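PDB 1Y8C: S-adenosylmethionine-dependent methyltransferase from Clostridium acetobutylicum, which probably transfers a methyl group from S-adenosylmethionine to an acceptor that remains unidentified. Local coordinates for residues His8-Leu13 with Met179-Phe184; Val137-Ile142 with Asp224-Lys229. All coordinates share one frame; numbering follows the deposited sequence.

Interaction 1 (His8-Leu13 with Met179-Phe184); sequences HIYDKL and MYISFF
I181 is the first residue along segment 179-184 to meet segment 8-13, and it does so with the end of its side chain. Its CD1 methyl lies 4.2 Å from Y10 OH and 4.3 Å from Y10 CE1, an approach oblique to the tyrosine ring. A beta-branched isoleucine suits an extended strand and still has a branch long enough to reach the helix. The next residue, S182, points to the opposite side of the sheet, where its OG is hydrogen-bonded to D195; a small polar residue fits this alternation.

F183 faces the helix again and makes the larger share of the strand's contact. Its CE1 comes to 3.9 Å from Y10 CD1, and its CZ to 4.0 Å from the same Y10 atom. The two side chains cross at about a right angle and meet obliquely through Y10 CD1 and CE1 and F183 CE1 and CZ, so the pair is held by dispersion and hydrophobic burial alone. Y10 reaches this place because CG stands anti to the backbone N (chi1 -167°), which carries the ring out from the helix until it reaches I181 and F183. Tyrosine suits a position that is apolar along its length and polar at its end: the ring spans the gap from helix to strand, while its buried OH finds a hydrogen bond with H198 on strand 191-201. F183 is further enclosed by an edge-to-face contact with F6, and I14 touches both I181 and F183.

With the CA atoms of Y10 and F183 still 9.3 Å apart, long side chains must bridge the gap. The arrangement is that of an alpha helix laid on one face of an antiparallel sheet: N-terminal helix 3-15 covers a four-stranded sheet in which 176-186 is an inner strand.

Interaction 2 (Val137-Ile142 with Asp224-Lys229); sequences VFIFDI and DCYSNK
Y226 and D141 are joined by the one hydrogen bond that crosses this contact: Y226 OH donates to D141 OD2 over a short 2.5 Å. The oxygen accepts with its anti lone pair, the one turned away from OD1, and lies near the plane of the tyrosine ring at its edge. Carboxylate and ring planes stand 76° apart. D141 has its CG between the backbone N and the carbonyl carbon (chi1 69°), and the carboxylate so placed has several partners: OD1 takes D110 N and a salt bridge from R237, while OD2 has a further, weak bond from L109 N. Aspartate suits such a spot, since its short side chain offers two acceptors close to the backbone of the strand.

Apolar packing comes second. I139, two residues earlier and on the same side of the strand, brings CG2 to 4.2 Å from Y226 CE2, oblique to the ring. D141 CB adds to this at 3.7 Å from Y226 CE1. The tyrosine ring is also stacked with W23 of helix 20-32, so it is wedged between strand and helix while its hydroxyl stays paired.

Hydrogen bonds inside 224-229 shape the loop that presents Y226. D224 N bonds to K229 O at 2.9 Å, and S227 OG donates to D224 O at 2.8 Å, nearly in line with the carbonyl bond. Serine, with its hydroxyl close to the main chain, can bond back to the carbonyl of D224 within the loop.

Tyrosine thus links the loop between strands 217-224 and 237-244 to strand 136-143, near whose C-terminal end D141 sits, within the Rossmann-like sheet of strand order 3-2-1-4-5-7-6 found in class I methyltransferases.

In the fold
Interactions 1 and 2 lie about 23 Å apart between centres, with nearest atoms about 10 Å apart, and they share no helix or strand. Interaction 1 joins the N-terminal helix 3-15 to the four-stranded antiparallel sheet; interaction 2 joins a strand of the seven-stranded mixed sheet to the loop between two of its other strands. Along the chain the segments alternate: 8-13, 137-142, 179-184, 224-229. All four strands of the small sheet, 157-161 to 191-201, come between core strands 136-143 and 217-224, so it is an insertion in the core. One contact fastens the N-terminal helix to this added layer, the other ties together parts of the core on both sides of the insertion in sequence.

Interaction 1 (His8-Leu13 with Met179-Phe184)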
# COMPACT_ATOMS: atom_id res chain seq x y z
N HIS A 8 4.25 -0.40 -12.86
CA HIS A 8 5.06 -1.61 -12.73
C HIS A 8 6.52 -1.19 -12.64
O HIS A 8 7.27 -1.66 -11.78
CB HIS A 8 4.86 -2.54 -13.93
CG HIS A 8 3.50 -3.18 -13.97
ND1 HIS A 8 3.05 -4.04 -12.98
CD2 HIS A 8 2.50 -3.09 -14.87
CE1 HIS A 8 1.83 -4.44 -13.28
NE2 HIS A 8 1.47 -3.88 -14.42
N ILE A 9 6.92 -0.30 -13.54
CA ILE A 9 8.29 0.18 -13.55
C ILE A 9 8.66 0.73 -12.17
O ILE A 9 9.69 0.38 -11.61
CB ILE A 9 8.48 1.30 -14.60
CG1 ILE A 9 8.18 0.74 -16.00
CG2 ILE A 9 9.91 1.84 -14.53
CD1 ILE A 9 8.18 1.78 -17.10
N TYR A 10 7.79 1.57 -11.63
CA TYR A 10 8.00 2.19 -10.32
C TYR A 10 8.20 1.15 -9.23
O TYR A 10 9.18 1.18 -8.49
CB TYR A 10 6.81 3.08 -9.96
CG TYR A 10 7.05 4.01 -8.78
CD1 TYR A 10 7.54 5.30 -8.98
CD2 TYR A 10 6.80 3.59 -7.47
CE1 TYR A 10 7.78 6.15 -7.90
CE2 TYR A 10 7.05 4.43 -6.39
CZ TYR A 10 7.54 5.71 -6.61
OH TYR A 10 7.78 6.54 -5.54
N ASP A 11 7.25 0.22 -9.14
CA ASP A 11 7.31 -0.83 -8.12
C ASP A 11 8.52 -1.74 -8.26
O ASP A 11 9.02 -2.26 -7.27
CB ASP A 11 6.04 -1.68 -8.16
CG ASP A 11 4.87 -1.02 -7.47
OD1 ASP A 11 5.12 -0.14 -6.60
OD2 ASP A 11 3.71 -1.38 -7.78
N LYS A 12 8.98 -1.93 -9.49
CA LYS A 12 10.13 -2.79 -9.74
C LYS A 12 11.47 -2.08 -9.50
O LYS A 12 12.43 -2.71 -9.06
CB LYS A 12 10.10 -3.33 -11.17
CG LYS A 12 11.39 -4.03 -11.60
CD LYS A 12 11.38 -4.38 -13.08
CE LYS A 12 12.72 -4.98 -13.54
NZ LYS A 12 13.04 -6.29 -12.86
N LEU A 13 11.53 -0.79 -9.78
CA LEU A 13 12.77 -0.06 -9.60
C LEU A 13 12.87 0.71 -8.29
O LEU A 13 13.88 0.62 -7.58
CB LEU A 13 13.00 0.87 -10.79
CG LEU A 13 12.99 0.21 -12.18
CD1 LEU A 13 13.22 1.27 -13.24
CD2 LEU A 13 14.07 -0.86 -12.27
N MSE A 179 10.92 12.56 -1.36
CA MSE A 179 11.50 11.93 -2.52
C MSE A 179 11.14 12.68 -3.79
O MSE A 179 9.97 12.94 -4.06
CB MSE A 179 10.99 10.50 -2.63
CG MSE A 179 11.05 9.71 -1.34
SE MSE A 179 10.25 7.94 -1.54
CE MSE A 179 8.69 8.15 -0.41
N TYR A 180 12.15 13.02 -4.57
CA TYR A 180 11.92 13.71 -5.82
C TYR A 180 12.47 12.81 -6.90
O TYR A 180 13.66 12.47 -6.90
CB TYR A 180 12.63 15.06 -5.81
CG TYR A 180 12.29 15.92 -4.60
CD1 TYR A 180 12.76 15.59 -3.33
CD2 TYR A 180 11.51 17.06 -4.74
CE1 TYR A 180 12.46 16.38 -2.22
CE2 TYR A 180 11.20 17.86 -3.63
CZ TYR A 180 11.68 17.51 -2.38
OH TYR A 180 11.42 18.31 -1.28
N ILE A 181 11.62 12.38 -7.83
CA ILE A 181 12.09 11.48 -8.86
C ILE A 181 11.64 11.85 -10.26
O ILE A 181 10.45 11.96 -10.53
CB ILE A 181 11.62 10.04 -8.62
CG1 ILE A 181 11.89 9.62 -7.17
CG2 ILE A 181 12.34 9.12 -9.58
CD1 ILE A 181 11.46 8.19 -6.87
N SER A 182 12.61 12.01 -11.15
CA SER A 182 12.36 12.32 -12.54
C SER A 182 12.63 11.07 -13.38
O SER A 182 13.75 10.55 -13.41
CB SER A 182 13.28 13.44 -13.01
OG SER A 182 12.98 14.67 -12.34
N PHE A 183 11.58 10.59 -14.04
CA PHE A 183 11.68 9.43 -14.90
C PHE A 183 11.68 9.86 -16.34
O PHE A 183 11.11 10.89 -16.68
CB PHE A 183 10.49 8.48 -14.72
CG PHE A 183 10.56 7.63 -13.51
CD1 PHE A 183 9.97 8.03 -12.32
CD2 PHE A 183 11.27 6.43 -13.54
CE1 PHE A 183 10.07 7.26 -11.17
CE2 PHE A 183 11.38 5.65 -12.41
CZ PHE A 183 10.78 6.06 -11.21
N PHE A 184 12.32 9.07 -17.17
CA PHE A 184 12.37 9.30 -18.60
C PHE A 184 12.19 7.91 -19.16
O PHE A 184 13.05 7.06 -18.99
CB PHE A 184 13.72 9.87 -19.02
CG PHE A 184 13.83 11.35 -18.86
CD1 PHE A 184 14.49 11.90 -17.78
CD2 PHE A 184 13.24 12.20 -19.80
CE1 PHE A 184 14.57 13.28 -17.62
CE2 PHE A 184 13.31 13.58 -19.65
CZ PHE A 184 13.97 14.13 -18.56

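Interaction 2 (Val137-Ile142 with Asp224-Lys229)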
# COMPACT_ATOMS: atom_id res chain seq x y z
N VAL A 137 -10.43 -9.11 9.22
CA VAL A 137 -9.00 -8.83 9.32
C VAL A 137 -8.57 -7.63 8.49
O VAL A 137 -9.11 -7.38 7.41
CB VAL A 137 -8.17 -10.07 8.88
CG1 VAL A 137 -6.69 -9.77 8.95
CG2 VAL A 137 -8.49 -11.25 9.78
N PHE A 138 -7.60 -6.88 9.02
CA PHE A 138 -7.06 -5.70 8.33
C PHE A 138 -5.55 -5.87 8.17
O PHE A 138 -4.82 -5.99 9.16
CB PHE A 138 -7.37 -4.42 9.13
CG PHE A 138 -6.65 -3.19 8.62
CD1 PHE A 138 -6.46 -2.99 7.24
CD2 PHE A 138 -6.18 -2.21 9.51
CE1 PHE A 138 -5.81 -1.85 6.75
CE2 PHE A 138 -5.54 -1.06 9.03
CZ PHE A 138 -5.35 -0.87 7.64
N ILE A 139 -5.10 -5.88 6.92
CA ILE A 139 -3.69 -6.06 6.60
C ILE A 139 -3.09 -4.85 5.87
O ILE A 139 -3.63 -4.41 4.85
CB ILE A 139 -3.50 -7.34 5.74
CG1 ILE A 139 -4.01 -8.55 6.52
CG2 ILE A 139 -2.05 -7.53 5.37
CD1 ILE A 139 -3.90 -9.87 5.78
N PHE A 140 -2.00 -4.32 6.39
CA PHE A 140 -1.34 -3.17 5.78
C PHE A 140 0.16 -3.21 6.06
O PHE A 140 0.59 -3.85 7.02
CB PHE A 140 -1.92 -1.87 6.32
CG PHE A 140 -1.53 -1.57 7.75
CD1 PHE A 140 -0.47 -0.70 8.03
CD2 PHE A 140 -2.22 -2.13 8.82
CE1 PHE A 140 -0.12 -0.41 9.35
CE2 PHE A 140 -1.87 -1.84 10.15
CZ PHE A 140 -0.82 -0.97 10.41
N ASP A 141 0.95 -2.54 5.23
CA ASP A 141 2.38 -2.51 5.47
C ASP A 141 2.90 -1.10 5.47
O ASP A 141 2.24 -0.18 5.00
CB ASP A 141 3.13 -3.31 4.40
CG ASP A 141 3.08 -2.66 3.04
OD1 ASP A 141 3.72 -1.60 2.85
OD2 ASP A 141 2.39 -3.20 2.15
N ILE A 142 4.10 -0.94 6.01
CA ILE A 142 4.73 0.36 6.05
C ILE A 142 6.22 0.19 5.83
O ILE A 142 6.77 -0.90 5.99
CB ILE A 142 4.55 1.04 7.42
CG1 ILE A 142 5.34 0.29 8.49
CG2 ILE A 142 3.06 1.11 7.76
CD1 ILE A 142 5.38 0.99 9.83
N ASP A 224 7.84 -9.64 8.87
CA ASP A 224 8.75 -8.98 7.94
C ASP A 224 8.31 -9.17 6.49
O ASP A 224 8.26 -10.28 5.98
CB ASP A 224 10.16 -9.53 8.10
CG ASP A 224 11.20 -8.74 7.32
OD1 ASP A 224 10.99 -8.49 6.11
OD2 ASP A 224 12.24 -8.38 7.92
N CYS A 225 8.00 -8.06 5.85
CA CYS A 225 7.59 -8.04 4.46
C CYS A 225 6.84 -9.26 3.94
O CYS A 225 7.40 -10.06 3.19
CB CYS A 225 8.80 -7.77 3.59
SG CYS A 225 8.40 -7.37 1.89
N TYR A 226 5.58 -9.38 4.33
CA TYR A 226 4.67 -10.45 3.92
C TYR A 226 5.23 -11.89 3.96
O TYR A 226 5.29 -12.58 2.94
CB TYR A 226 4.11 -10.14 2.53
CG TYR A 226 3.30 -8.86 2.47
CD1 TYR A 226 3.94 -7.61 2.37
CD2 TYR A 226 1.91 -8.88 2.59
CE1 TYR A 226 3.20 -6.42 2.38
CE2 TYR A 226 1.17 -7.70 2.61
CZ TYR A 226 1.81 -6.47 2.51
OH TYR A 226 1.07 -5.31 2.57
N SER A 227 5.62 -12.33 5.14
CA SER A 227 6.15 -13.67 5.32
C SER A 227 6.11 -13.96 6.80
O SER A 227 5.88 -13.06 7.62
CB SER A 227 7.59 -13.75 4.81
OG SER A 227 8.48 -13.09 5.69
N ASN A 228 6.34 -15.22 7.16
CA ASN A 228 6.33 -15.62 8.56
C ASN A 228 7.53 -15.07 9.32
O ASN A 228 7.51 -15.03 10.54
CB ASN A 228 6.33 -17.14 8.67
CG ASN A 228 5.04 -17.75 8.17
OD1 ASN A 228 5.02 -18.91 7.75
ND2 ASN A 228 3.95 -16.99 8.25
N LYS A 229 8.57 -14.65 8.60
CA LYS A 229 9.75 -14.13 9.28
C LYS A 229 9.38 -13.02 10.25
O LYS A 229 8.48 -12.22 10.00
CB LYS A 229 10.77 -13.59 8.27
CG LYS A 229 11.31 -14.61 7.28
CD LYS A 229 12.37 -13.97 6.37
CE LYS A 229 11.76 -12.93 5.42
NZ LYS A 229 12.80 -12.10 4.73